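Local coordinates for protein colicin-D (Escherichia coli, PDB 5ZNM) that kills Escherichia coli and close relatives by stopping protein synthesis, the chain here comprising its central domain and its C-terminal tRNA-cleaving domain, at residues G288-Q294 with G363-S367; K336-R340 with Y381-L387; E342-K346 with I358-N362; N352-V356 with G368-P373. All coordinates share one frame; numbering follows the deposited sequence.

Interaction 1: residues G288-Q294 with G363-S367. With SO4 (sulfate ion), chain E.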
loop_
_atom_site.group_PDB
_atom_site.type_symbol
_atom_site.label_atom_id
_atom_site.label_comp_id
_atom_site.label_asym_id
_atom_site.label_seq_id
_atom_site.Cartn_x
_atom_site.Cartn_y
_atom_site.Cartn_z
ATOM N N GLY A 288 -24.222 -11.316 -3.019
ATOM C CA GLY A 288 -24.022 -12.128 -1.841
ATOM C C GLY A 288 -25.183 -13.084 -1.659
ATOM O O GLY A 288 -25.011 -14.298 -1.806
ATOM N N ARG A 289 -26.382 -12.562 -1.373
ATOM C CA ARG A 289 -27.527 -13.460 -1.274
ATOM C C ARG A 289 -27.796 -14.138 -2.608
ATOM O O ARG A 289 -28.068 -15.341 -2.658
ATOM C CB ARG A 289 -28.776 -12.718 -0.807
ATOM C CG ARG A 289 -29.984 -13.684 -0.827
ATOM C CD ARG A 289 -31.297 -13.024 -0.461
ATOM N NE ARG A 289 -31.231 -12.389 0.845
ATOM C CZ ARG A 289 -32.197 -11.641 1.358
ATOM N NH1 ARG A 289 -33.318 -11.433 0.682
ATOM N NH2 ARG A 289 -32.047 -11.094 2.556
ATOM N N PHE A 290 -27.667 -13.394 -3.700
ATOM C CA PHE A 290 -27.890 -13.907 -5.036
ATOM C C PHE A 290 -26.620 -13.828 -5.866
ATOM O O PHE A 290 -25.719 -13.035 -5.598
ATOM C CB PHE A 290 -28.994 -13.120 -5.750
ATOM C CG PHE A 290 -30.321 -13.205 -5.064
ATOM C CD1 PHE A 290 -31.085 -14.365 -5.142
ATOM C CD2 PHE A 290 -30.800 -12.136 -4.332
ATOM C CE1 PHE A 290 -32.310 -14.456 -4.502
ATOM C CE2 PHE A 290 -32.023 -12.212 -3.691
ATOM C CZ PHE A 290 -32.784 -13.376 -3.776
ATOM N N SER A 291 -26.572 -14.672 -6.886
ATOM C CA SER A 291 -25.621 -14.524 -7.970
ATOM C C SER A 291 -26.364 -14.828 -9.251
ATOM O O SER A 291 -27.308 -15.619 -9.261
ATOM C CB SER A 291 -24.414 -15.467 -7.834
ATOM O OG SER A 291 -24.812 -16.821 -8.002
ATOM N N ARG A 292 -25.937 -14.191 -10.331
ATOM C CA ARG A 292 -26.522 -14.515 -11.621
ATOM C C ARG A 292 -26.344 -15.996 -11.933
ATOM O O ARG A 292 -27.232 -16.630 -12.518
ATOM C CB ARG A 292 -25.882 -13.660 -12.706
ATOM C CG ARG A 292 -26.656 -13.692 -13.988
ATOM C CD ARG A 292 -26.035 -12.870 -15.093
ATOM N NE ARG A 292 -26.494 -13.326 -16.392
ATOM C CZ ARG A 292 -27.043 -12.564 -17.317
ATOM N NH1 ARG A 292 -27.197 -11.265 -17.121
ATOM N NH2 ARG A 292 -27.444 -13.104 -18.463
ATOM N N LYS A 293 -25.196 -16.557 -11.545
ATOM C CA LYS A 293 -24.926 -17.971 -11.791
ATOM C C LYS A 293 -25.970 -18.859 -11.115
ATOM O O LYS A 293 -26.528 -19.765 -11.741
ATOM C CB LYS A 293 -23.506 -18.301 -11.311
ATOM C CG LYS A 293 -23.143 -19.769 -11.402
ATOM C CD LYS A 293 -22.223 -20.048 -12.576
ATOM C CE LYS A 293 -21.829 -21.524 -12.634
ATOM N NZ LYS A 293 -23.004 -22.413 -12.916
ATOM N N GLN A 294 -26.280 -18.592 -9.840
ATOM C CA GLN A 294 -27.247 -19.435 -9.143
ATOM C C GLN A 294 -28.672 -19.205 -9.652
ATOM O O GLN A 294 -29.442 -20.162 -9.801
ATOM C CB GLN A 294 -27.172 -19.203 -7.628
ATOM C CG GLN A 294 -27.900 -20.283 -6.778
ATOM C CD GLN A 294 -27.179 -21.627 -6.794
ATOM O OE1 GLN A 294 -26.052 -21.721 -7.265
ATOM N NE2 GLN A 294 -27.829 -22.674 -6.271
ATOM N N GLY A 363 -25.912 -17.391 4.064
ATOM C CA GLY A 363 -26.841 -16.403 3.556
ATOM C C GLY A 363 -27.100 -16.470 2.066
ATOM O O GLY A 363 -27.879 -15.655 1.558
ATOM N N GLU A 364 -26.476 -17.408 1.352
ATOM C CA GLU A 364 -26.678 -17.538 -0.085
ATOM C C GLU A 364 -28.014 -18.189 -0.392
ATOM O O GLU A 364 -28.337 -19.242 0.167
ATOM C CB GLU A 364 -25.580 -18.392 -0.714
ATOM C CG GLU A 364 -24.258 -17.706 -0.960
ATOM C CD GLU A 364 -23.270 -18.665 -1.624
ATOM O OE1 GLU A 364 -23.725 -19.561 -2.354
ATOM O OE2 GLU A 364 -22.059 -18.532 -1.403
ATOM N N PHE A 365 -28.762 -17.598 -1.319
ATOM C CA PHE A 365 -29.898 -18.302 -1.888
ATOM C C PHE A 365 -29.429 -19.602 -2.543
ATOM O O PHE A 365 -28.495 -19.605 -3.350
ATOM C CB PHE A 365 -30.612 -17.410 -2.906
ATOM C CG PHE A 365 -31.529 -18.161 -3.833
ATOM C CD1 PHE A 365 -32.776 -18.596 -3.399
ATOM C CD2 PHE A 365 -31.154 -18.417 -5.141
ATOM C CE1 PHE A 365 -33.623 -19.283 -4.243
ATOM C CE2 PHE A 365 -32.012 -19.101 -6.004
ATOM C CZ PHE A 365 -33.246 -19.534 -5.548
ATOM N N LEU A 366 -30.083 -20.711 -2.200
ATOM C CA LEU A 366 -29.771 -21.991 -2.830
ATOM C C LEU A 366 -30.786 -22.368 -3.903
ATOM O O LEU A 366 -30.419 -22.577 -5.063
ATOM C CB LEU A 366 -29.687 -23.092 -1.770
ATOM C CG LEU A 366 -29.471 -24.485 -2.378
ATOM C CD1 LEU A 366 -28.122 -24.582 -3.089
ATOM C CD2 LEU A 366 -29.633 -25.559 -1.323
ATOM N N SER A 367 -32.060 -22.465 -3.536
ATOM C CA SER A 367 -33.091 -22.914 -4.462
ATOM C C SER A 367 -34.449 -22.618 -3.835
ATOM O O SER A 367 -34.539 -22.160 -2.693
ATOM C CB SER A 367 -32.954 -24.415 -4.771
ATOM O OG SER A 367 -33.754 -24.745 -5.885
HETATM S S SO4 E . -26.281 -26.558 -6.463
HETATM O O1 SO4 E . -26.503 -25.141 -6.205
HETATM O O2 SO4 E . -25.575 -27.110 -5.307
HETATM O O3 SO4 E . -27.562 -27.240 -6.666
HETATM O O4 SO4 E . -25.459 -26.741 -7.658
HETATM O O HOH W 1 -27.443 -17.273 -4.585
#
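Gln294, in the first turn of helix 292-297, reaches across to the backbone of Phe365 and Leu366. Its CB leads toward strand 365-370, and with CG anti to the backbone N (chi1 -166°) the chain sets CG 3.5 Å from Phe365 O and beside CD2 of the Phe365 ring. A bend at chi2 then brings the amide to the carbonyl of Leu366. NE2 donates to Leu366 O at 2.9 Å, a nearly straight bond (171°) that meets a lone pair in the plane of the Leu366 carbonyl, with that oxygen also in the plane of the Gln294 amide. Its second N-H goes to O1 of a sulfate ion at 2.8 Å, probably from the crystallisation liquor; with both N-H groups used, the amide's rotation is fixed in this crystal. The sulfate is also hydrogen-bonded to Lys297 and Lys298. At the other end, Phe365 N donates to Arg289 O at 2.7 Å, and a water links Arg289 O to Phe365 O. Phe290 lies obliquely to Phe365, the ring planes 43° apart, with CE1 3.8 Å from Phe365 CB; helix 314-329 packs on both rings, and Arg289 extends to a salt bridge with Glu325. Ser291 OG accepts from Gln294 N, a serine N-cap, and the contact joins this capped helix start and the loop before it to the first residues of strand 365-370, outermost in the four-stranded antiparallel sheet.

Interaction 2: residues K336-R340 with Y381-L387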
loop_
_atom_site.group_PDB
_atom_site.type_symbol
_atom_site.label_atom_id
_atom_site.label_comp_id
_atom_site.label_asym_id
_atom_site.label_seq_id
_atom_site.Cartn_x
_atom_site.Cartn_y
_atom_site.Cartn_z
ATOM N N LYS A 336 -39.246 -22.101 8.546
ATOM C CA LYS A 336 -39.877 -23.384 8.855
ATOM C C LYS A 336 -38.916 -24.478 8.402
ATOM O O LYS A 336 -38.876 -24.821 7.217
ATOM C CB LYS A 336 -41.240 -23.505 8.175
ATOM C CG LYS A 336 -41.933 -24.894 8.337
ATOM C CD LYS A 336 -43.178 -24.970 7.447
ATOM C CE LYS A 336 -43.805 -26.381 7.450
ATOM N NZ LYS A 336 -44.361 -26.784 8.790
ATOM N N GLY A 337 -38.125 -24.984 9.341
ATOM C CA GLY A 337 -37.333 -26.162 9.096
ATOM C C GLY A 337 -36.012 -25.889 8.398
ATOM O O GLY A 337 -35.442 -24.786 8.436
ATOM N N THR A 338 -35.524 -26.932 7.731
ATOM C CA THR A 338 -34.169 -26.922 7.197
ATOM C C THR A 338 -34.094 -27.877 6.018
ATOM O O THR A 338 -34.960 -28.741 5.834
ATOM C CB THR A 338 -33.142 -27.320 8.269
ATOM O OG1 THR A 338 -31.815 -27.147 7.753
ATOM C CG2 THR A 338 -33.346 -28.778 8.682
ATOM N N TYR A 339 -33.039 -27.712 5.216
ATOM C CA TYR A 339 -32.796 -28.553 4.044
ATOM C C TYR A 339 -31.590 -29.443 4.354
ATOM O O TYR A 339 -30.455 -28.956 4.427
ATOM C CB TYR A 339 -32.591 -27.683 2.802
ATOM C CG TYR A 339 -32.375 -28.433 1.498
ATOM C CD1 TYR A 339 -33.370 -29.239 0.966
ATOM C CD2 TYR A 339 -31.183 -28.308 0.792
ATOM C CE1 TYR A 339 -33.184 -29.909 -0.217
ATOM C CE2 TYR A 339 -30.982 -28.984 -0.403
ATOM C CZ TYR A 339 -32.000 -29.776 -0.908
ATOM O OH TYR A 339 -31.833 -30.460 -2.093
ATOM N N ARG A 340 -31.854 -30.746 4.526
ATOM C CA ARG A 340 -30.888 -31.691 5.097
ATOM C C ARG A 340 -29.539 -31.634 4.386
ATOM O O ARG A 340 -28.483 -31.635 5.028
ATOM C CB ARG A 340 -31.477 -33.113 5.041
ATOM C CG ARG A 340 -30.971 -33.981 3.882
ATOM C CD ARG A 340 -31.784 -35.249 3.631
ATOM N NE ARG A 340 -31.450 -35.792 2.319
ATOM C CZ ARG A 340 -32.214 -36.619 1.616
ATOM N NH1 ARG A 340 -33.385 -37.026 2.087
ATOM N NH2 ARG A 340 -31.797 -37.033 0.427
ATOM N N TYR A 381 -42.395 -32.581 4.776
ATOM C CA TYR A 381 -41.899 -31.245 5.091
ATOM C C TYR A 381 -42.915 -30.459 5.914
ATOM O O TYR A 381 -42.565 -29.858 6.933
ATOM C CB TYR A 381 -41.544 -30.463 3.823
ATOM C CG TYR A 381 -41.277 -29.005 4.156
ATOM C CD1 TYR A 381 -40.138 -28.635 4.863
ATOM C CD2 TYR A 381 -42.186 -28.000 3.790
ATOM C CE1 TYR A 381 -39.896 -27.297 5.195
ATOM C CE2 TYR A 381 -41.950 -26.673 4.119
ATOM C CZ TYR A 381 -40.812 -26.330 4.822
ATOM O OH TYR A 381 -40.588 -24.998 5.148
ATOM N N LEU A 382 -44.175 -30.426 5.471
ATOM C CA LEU A 382 -45.191 -29.680 6.212
ATOM C C LEU A 382 -45.314 -30.201 7.631
ATOM O O LEU A 382 -45.472 -29.425 8.576
ATOM C CB LEU A 382 -46.545 -29.753 5.496
ATOM C CG LEU A 382 -46.566 -29.148 4.088
ATOM C CD1 LEU A 382 -47.854 -29.469 3.332
ATOM C CD2 LEU A 382 -46.340 -27.628 4.140
ATOM N N GLU A 383 -45.190 -31.512 7.805
ATOM C CA GLU A 383 -45.367 -32.095 9.120
ATOM C C GLU A 383 -44.137 -31.902 10.008
ATOM O O GLU A 383 -44.280 -31.660 11.209
ATOM C CB GLU A 383 -45.751 -33.570 8.942
ATOM C CG GLU A 383 -47.181 -33.711 8.325
ATOM C CD GLU A 383 -47.656 -35.150 8.079
ATOM O OE1 GLU A 383 -46.841 -36.098 8.161
ATOM O OE2 GLU A 383 -48.865 -35.326 7.796
ATOM N N THR A 384 -42.923 -31.957 9.445
ATOM C CA THR A 384 -41.722 -31.986 10.272
ATOM C C THR A 384 -40.750 -30.840 10.044
ATOM O O THR A 384 -39.859 -30.645 10.882
ATOM C CB THR A 384 -40.940 -33.305 10.076
ATOM O OG1 THR A 384 -40.346 -33.327 8.770
ATOM C CG2 THR A 384 -41.861 -34.520 10.255
ATOM N N GLY A 385 -40.871 -30.086 8.954
ATOM C CA GLY A 385 -39.863 -29.088 8.649
ATOM C C GLY A 385 -38.629 -29.624 7.943
ATOM O O GLY A 385 -37.760 -28.833 7.559
ATOM N N GLU A 386 -38.530 -30.936 7.732
ATOM C CA GLU A 386 -37.398 -31.506 7.010
ATOM C C GLU A 386 -37.707 -31.460 5.519
ATOM O O GLU A 386 -38.589 -32.171 5.039
ATOM C CB GLU A 386 -37.104 -32.933 7.464
ATOM C CG GLU A 386 -35.653 -33.314 7.186
ATOM C CD GLU A 386 -35.409 -34.801 7.126
ATOM O OE1 GLU A 386 -36.258 -35.571 7.627
ATOM O OE2 GLU A 386 -34.362 -35.198 6.567
ATOM N N LEU A 387 -36.981 -30.621 4.793
ATOM C CA LEU A 387 -37.180 -30.458 3.361
ATOM C C LEU A 387 -36.223 -31.365 2.587
ATOM O O LEU A 387 -36.577 -31.879 1.529
ATOM C CB LEU A 387 -36.960 -28.997 2.951
ATOM C CG LEU A 387 -37.273 -28.654 1.489
ATOM C CD1 LEU A 387 -38.736 -28.899 1.178
ATOM C CD2 LEU A 387 -36.895 -27.212 1.161
ATOM O OXT LEU A 387 -35.076 -31.594 2.998
#
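Lys336 and Tyr381 pass each other obliquely, the methylene chain of the lysine running over the phenol ring. Lys336 CE sits 4.2 Å from the ring centroid, an off-centre CH-pi contact, while its ammonium is too distant for more than a weak cation-pi attraction. The lysine is extended as far as CE and then bends at chi4 (66°), which brings NZ to the carbonyl O of Leu382 at 2.9 Å. In the reverse direction, Tyr381 OH donates to Lys336 O at 2.7 Å; together the two bonds tie Lys336, through its ammonium and its backbone carbonyl, to helix 376-384. The helix ends here: Gly385 leaves it with positive phi, Thr384 OG1 accepts from Glu386 N in an ST turn, and the last residues of the chain pair with the 336-340 loop through a single beta bridge, Glu386 with Thr338. Its two bonds run from Thr338 N to Gly385 O and from Leu387 N to Thr338 O, the latter at 3.0 Å. Gly337 CA comes 3.1 Å from Gly385 O in a CA-H...O contact. Leu387 turns its side chain inward beside Tyr339, Leu387 CG 4.0 Å from Tyr339 CD1, while methyl CD1 of Leu387 lies over one face of the Tyr381 ring, offset toward its rim. Leu387 also packs on Val347, Val356 and Ile358 of the sheet. Nearer the surface the Arg340 and Glu386 side chains cross at a slant, guanidinium and carboxylate planes 56° apart.

Interaction 3: residues E342-K346 with I358-N362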
loop_
_atom_site.group_PDB
_atom_site.type_symbol
_atom_site.label_atom_id
_atom_site.label_comp_id
_atom_site.label_asym_id
_atom_site.label_seq_id
_atom_site.Cartn_x
_atom_site.Cartn_y
_atom_site.Cartn_z
ATOM N N GLU A 342 -27.933 -29.304 3.009
ATOM C CA GLU A 342 -27.148 -28.100 3.290
ATOM C C GLU A 342 -27.182 -27.832 4.793
ATOM O O GLU A 342 -28.096 -27.180 5.294
ATOM C CB GLU A 342 -27.683 -26.910 2.503
ATOM C CG GLU A 342 -27.382 -26.991 1.027
ATOM C CD GLU A 342 -25.908 -26.778 0.719
ATOM O OE1 GLU A 342 -25.233 -26.057 1.484
ATOM O OE2 GLU A 342 -25.426 -27.331 -0.290
ATOM N N LYS A 343 -26.166 -28.313 5.507
ATOM C CA LYS A 343 -26.159 -28.205 6.962
ATOM C C LYS A 343 -26.292 -26.747 7.390
ATOM O O LYS A 343 -25.584 -25.868 6.889
ATOM C CB LYS A 343 -24.870 -28.829 7.525
ATOM C CG LYS A 343 -24.616 -28.670 9.055
ATOM C CD LYS A 343 -25.868 -28.583 9.944
ATOM C CE LYS A 343 -25.526 -28.177 11.381
ATOM N NZ LYS A 343 -26.600 -27.308 11.969
ATOM N N GLY A 344 -27.221 -26.487 8.310
ATOM C CA GLY A 344 -27.404 -25.139 8.802
ATOM C C GLY A 344 -28.190 -24.229 7.886
ATOM O O GLY A 344 -28.300 -23.032 8.175
ATOM N N SER A 345 -28.738 -24.752 6.794
ATOM C CA SER A 345 -29.613 -23.955 5.955
ATOM C C SER A 345 -30.926 -23.673 6.678
ATOM O O SER A 345 -31.339 -24.394 7.585
ATOM C CB SER A 345 -29.878 -24.674 4.632
ATOM O OG SER A 345 -30.536 -25.898 4.873
ATOM N N LYS A 346 -31.579 -22.591 6.275
ATOM C CA LYS A 346 -32.898 -22.248 6.782
ATOM C C LYS A 346 -33.871 -22.262 5.618
ATOM O O LYS A 346 -33.513 -21.854 4.506
ATOM C CB LYS A 346 -32.895 -20.875 7.446
ATOM C CG LYS A 346 -31.997 -20.789 8.667
ATOM C CD LYS A 346 -32.078 -19.402 9.278
ATOM C CE LYS A 346 -31.114 -19.268 10.444
ATOM N NZ LYS A 346 -31.604 -20.016 11.626
ATOM N N ILE A 358 -34.802 -21.820 0.028
ATOM C CA ILE A 358 -33.708 -22.311 0.869
ATOM C C ILE A 358 -32.576 -21.296 0.883
ATOM O O ILE A 358 -32.052 -20.926 -0.173
ATOM C CB ILE A 358 -33.173 -23.667 0.379
ATOM C CG1 ILE A 358 -34.292 -24.693 0.202
ATOM C CG2 ILE A 358 -32.032 -24.184 1.349
ATOM C CD1 ILE A 358 -33.855 -25.866 -0.689
ATOM N N ILE A 359 -32.139 -20.918 2.081
ATOM C CA ILE A 359 -31.006 -20.025 2.284
ATOM C C ILE A 359 -29.920 -20.809 3.012
ATOM O O ILE A 359 -30.172 -21.371 4.082
ATOM C CB ILE A 359 -31.405 -18.779 3.097
ATOM C CG1 ILE A 359 -32.600 -18.071 2.456
ATOM C CG2 ILE A 359 -30.224 -17.814 3.215
ATOM C CD1 ILE A 359 -32.301 -17.502 1.088
ATOM N N LYS A 360 -28.717 -20.846 2.440
ATOM C CA LYS A 360 -27.607 -21.519 3.111
ATOM C C LYS A 360 -27.190 -20.762 4.373
ATOM O O LYS A 360 -27.537 -19.597 4.589
ATOM C CB LYS A 360 -26.405 -21.636 2.187
ATOM C CG LYS A 360 -26.549 -22.604 1.028
ATOM C CD LYS A 360 -25.598 -22.158 -0.079
ATOM C CE LYS A 360 -24.923 -23.320 -0.768
ATOM N NZ LYS A 360 -23.568 -22.911 -1.247
ATOM N N SER A 361 -26.394 -21.439 5.200
ATOM C CA SER A 361 -25.965 -20.833 6.452
ATOM C C SER A 361 -25.154 -19.565 6.211
ATOM O O SER A 361 -25.175 -18.653 7.044
ATOM C CB SER A 361 -25.163 -21.839 7.269
ATOM O OG SER A 361 -24.109 -22.342 6.483
ATOM N N ASN A 362 -24.455 -19.476 5.078
ATOM C CA ASN A 362 -23.718 -18.259 4.758
ATOM C C ASN A 362 -24.604 -17.162 4.172
ATOM O O ASN A 362 -24.087 -16.098 3.821
ATOM C CB ASN A 362 -22.551 -18.568 3.803
ATOM C CG ASN A 362 -23.007 -19.089 2.453
ATOM O OD1 ASN A 362 -24.198 -19.117 2.149
ATOM N ND2 ASN A 362 -22.053 -19.501 1.629
HETATM O O HOH W 2 -26.070 -24.151 4.747
#
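Lys346 and Ile359 form an antiparallel hydrogen-bonded pair where the two middle strands of the tRNase domain's four-stranded sheet meet, and a type II beta turn from Glu342 to Ser345 leads the chain into it. Both backbone bonds of the pair are 2.9 Å: Lys346 N donates to Ile359 O, and Ile359 N returns to Lys346 O at an almost linear 177°. Within the turn, Glu342 O is gripped twice by one residue: Ser345 OG donates to Glu342 O at 2.8 Å, and Ser345 N to the same oxygen. The hydroxyl reaches that carbonyl because chi1 of 62° places OG between its own backbone N and carbonyl carbon; OG lies in the carbonyl plane of Glu342 and also accepts from Tyr339 N, which ties the turn to an earlier part of the same loop. Past the last strand pair the connection becomes indirect, a water donating to Lys343 O and accepting from Ser361 N, both at 2.8 Å. Apolar contact is modest, Ser345 CB resting 4.0 Å from Ile358 CG2. Ile358 is buried and packs on Tyr339, Trp369 and Leu387. Separately, Ser361 CB is in van der Waals contact with Gly344 O. Charge adds a looser element: the Glu342 and Lys360 side chains cross obliquely, and Lys360 also makes a long, weak ion pair with Glu364. A bend at chi2 of Glu342 brings the carboxylate across the lysine's methylenes, so that OE1 lies 3.6 Å from Lys360 CE but 4.5 Å from Lys360 NZ, beyond a salt bridge.

Interaction 4: residues N352-V356 with G368-P373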
loop_
_atom_site.group_PDB
_atom_site.type_symbol
_atom_site.label_atom_id
_atom_site.label_comp_id
_atom_site.label_asym_id
_atom_site.label_seq_id
_atom_site.Cartn_x
_atom_site.Cartn_y
_atom_site.Cartn_z
ATOM N N ASN A 352 -49.593 -19.650 1.847
ATOM C CA ASN A 352 -50.604 -19.377 0.835
ATOM C C ASN A 352 -50.170 -19.865 -0.538
ATOM O O ASN A 352 -50.915 -20.579 -1.213
ATOM C CB ASN A 352 -50.906 -17.884 0.779
ATOM C CG ASN A 352 -51.301 -17.324 2.117
ATOM O OD1 ASN A 352 -50.779 -16.301 2.554
ATOM N ND2 ASN A 352 -52.235 -17.989 2.775
ATOM N N THR A 353 -48.965 -19.489 -0.966
ATOM C CA THR A 353 -48.452 -20.020 -2.221
ATOM C C THR A 353 -47.881 -21.421 -2.083
ATOM O O THR A 353 -47.678 -22.084 -3.105
ATOM C CB THR A 353 -47.353 -19.122 -2.776
ATOM O OG1 THR A 353 -46.236 -19.175 -1.891
ATOM C CG2 THR A 353 -47.844 -17.662 -2.919
ATOM N N MET A 354 -47.586 -21.861 -0.853
ATOM C CA MET A 354 -46.911 -23.125 -0.547
ATOM C C MET A 354 -45.481 -23.173 -1.060
ATOM O O MET A 354 -44.886 -24.253 -1.139
ATOM C CB MET A 354 -47.695 -24.334 -1.073
ATOM C CG MET A 354 -49.132 -24.352 -0.610
ATOM S SD MET A 354 -49.293 -24.858 1.102
ATOM C CE MET A 354 -48.798 -26.577 0.968
ATOM N N ASN A 355 -44.886 -22.022 -1.370
ATOM C CA ASN A 355 -43.512 -22.000 -1.847
ATOM C C ASN A 355 -42.532 -22.070 -0.682
ATOM O O ASN A 355 -42.798 -21.571 0.416
ATOM C CB ASN A 355 -43.255 -20.744 -2.687
ATOM C CG ASN A 355 -43.856 -20.853 -4.082
ATOM O OD1 ASN A 355 -44.199 -21.951 -4.528
ATOM N ND2 ASN A 355 -43.988 -19.716 -4.783
ATOM N N VAL A 356 -41.395 -22.715 -0.928
ATOM C CA VAL A 356 -40.252 -22.658 -0.029
ATOM C C VAL A 356 -39.095 -22.007 -0.763
ATOM O O VAL A 356 -38.959 -22.145 -1.983
ATOM C CB VAL A 356 -39.827 -24.059 0.467
ATOM C CG1 VAL A 356 -40.891 -24.639 1.387
ATOM C CG2 VAL A 356 -39.602 -24.980 -0.737
ATOM N N GLY A 368 -35.501 -22.898 -4.597
ATOM C CA GLY A 368 -36.855 -22.817 -4.081
ATOM C C GLY A 368 -37.822 -23.458 -5.051
ATOM O O GLY A 368 -37.508 -23.646 -6.233
ATOM N N TRP A 369 -39.017 -23.760 -4.544
ATOM C CA TRP A 369 -40.026 -24.462 -5.332
ATOM C C TRP A 369 -41.326 -24.511 -4.543
ATOM O O TRP A 369 -41.392 -24.081 -3.385
ATOM C CB TRP A 369 -39.572 -25.879 -5.724
ATOM C CG TRP A 369 -39.257 -26.834 -4.579
ATOM C CD1 TRP A 369 -40.149 -27.599 -3.869
ATOM C CD2 TRP A 369 -37.955 -27.163 -4.068
ATOM N NE1 TRP A 369 -39.477 -28.370 -2.940
ATOM C CE2 TRP A 369 -38.133 -28.115 -3.039
ATOM C CE3 TRP A 369 -36.657 -26.732 -4.370
ATOM C CZ2 TRP A 369 -37.060 -28.648 -2.314
ATOM C CZ3 TRP A 369 -35.582 -27.268 -3.643
ATOM C CH2 TRP A 369 -35.799 -28.209 -2.627
ATOM N N LYS A 370 -42.375 -25.015 -5.201
ATOM C CA LYS A 370 -43.694 -25.128 -4.583
ATOM C C LYS A 370 -43.873 -26.504 -3.952
ATOM O O LYS A 370 -43.678 -27.528 -4.613
ATOM C CB LYS A 370 -44.811 -24.879 -5.605
ATOM C CG LYS A 370 -46.206 -24.758 -4.962
ATOM C CD LYS A 370 -47.293 -24.332 -5.962
ATOM C CE LYS A 370 -46.946 -23.009 -6.671
ATOM N NZ LYS A 370 -46.723 -21.827 -5.740
ATOM N N ILE A 371 -44.272 -26.515 -2.680
ATOM C CA ILE A 371 -44.565 -27.757 -1.970
ATOM C C ILE A 371 -45.857 -28.363 -2.513
ATOM O O ILE A 371 -46.866 -27.661 -2.683
ATOM C CB ILE A 371 -44.701 -27.500 -0.460
ATOM C CG1 ILE A 371 -43.403 -26.959 0.137
ATOM C CG2 ILE A 371 -45.172 -28.775 0.260
ATOM C CD1 ILE A 371 -42.226 -27.895 -0.057
ATOM N N ASN A 372 -45.836 -29.677 -2.769
ATOM C CA ASN A 372 -47.038 -30.444 -3.078
ATOM C C ASN A 372 -47.514 -31.126 -1.795
ATOM O O ASN A 372 -46.918 -32.138 -1.374
ATOM C CB ASN A 372 -46.756 -31.483 -4.174
ATOM C CG ASN A 372 -47.990 -32.335 -4.524
ATOM O OD1 ASN A 372 -49.041 -32.212 -3.909
ATOM N ND2 ASN A 372 -47.857 -33.180 -5.527
ATOM N N PRO A 373 -48.574 -30.633 -1.149
ATOM C CA PRO A 373 -48.995 -31.205 0.139
ATOM C C PRO A 373 -49.576 -32.595 0.028
ATOM O O PRO A 373 -49.745 -33.256 1.058
ATOM C CB PRO A 373 -50.068 -30.224 0.622
ATOM C CG PRO A 373 -50.653 -29.678 -0.647
ATOM C CD PRO A 373 -49.468 -29.540 -1.584
#
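Val356 and Ile371 meet at about a right angle, Val356 CG1 lying 3.6 Å from Ile371 CG1, and Tyr381 of helix 376-384 packs on both. Val356 lies in strand 355-359 and Ile371 just past the end of strand 365-370, its partner in a beta hairpin of the tRNase domain's antiparallel sheet. The second methyl of Val356 serves another neighbour: CG2 stands over one face of the Trp369 indole, 4.0 Å from the centroid of the five-membered ring and only 7° off its normal, a well-centred CH-pi contact. Trp369 offers that face because its chi1 of 60° holds CG between the backbone N and the carbonyl carbon. Farther along, Met354 folds at chi2 and chi3 and brings its terminal CE 3.9 Å from Pro373 CB, with Leu382 packed on both residues. The backbone ladder lies between this apolar side and the polar one. Val356 and Trp369 are a hydrogen-bonded pair, joined through Val356 N to Trp369 O and Trp369 N to Val356 O, whereas Asn355 and Lys370 are a non-hydrogen-bonded pair; beyond them Ile371 N donates to Met354 O. On the polar face, Asn355 ND2 is held by Asp304 O, which fixes the amide so that OD1 is presented to Lys370. An ST turn, Thr353 OG1 accepting from Asn355 N, shapes the approach to the strand. The Lys370 chain bends back at chi3 and chi4 to give its ammonium two acceptors: NZ donates at 2.8 Å to Thr353 O and at 2.8 Å to Asn355 OD1, reaching the latter from above its carbonyl plane.

All four contacts converge on the sheet of the tRNase domain. Interactions 3 and 4 share strand 355-359, interactions 1 and 4 share strand 365-370, and interactions 1 and 3 meet where Leu366 and Ser367 exchange backbone bonds with Ile358. Interactions 1, 3 and 4 are partly buried; interaction 4 has the most buried residues and is richest in apolar side-chain contacts. Interaction 2, a surface contact overall, supplies Tyr381 and Leu387 to the same core, where Leu387 touches Trp369. Interaction 3 is mostly backbone, turn and water. Interaction 1, nearest the centre of the chain, depends on an amide, a helix cap and an aromatic pair. Thr338 OG1 bonds to Ser345 O, linking interactions 2 and 3.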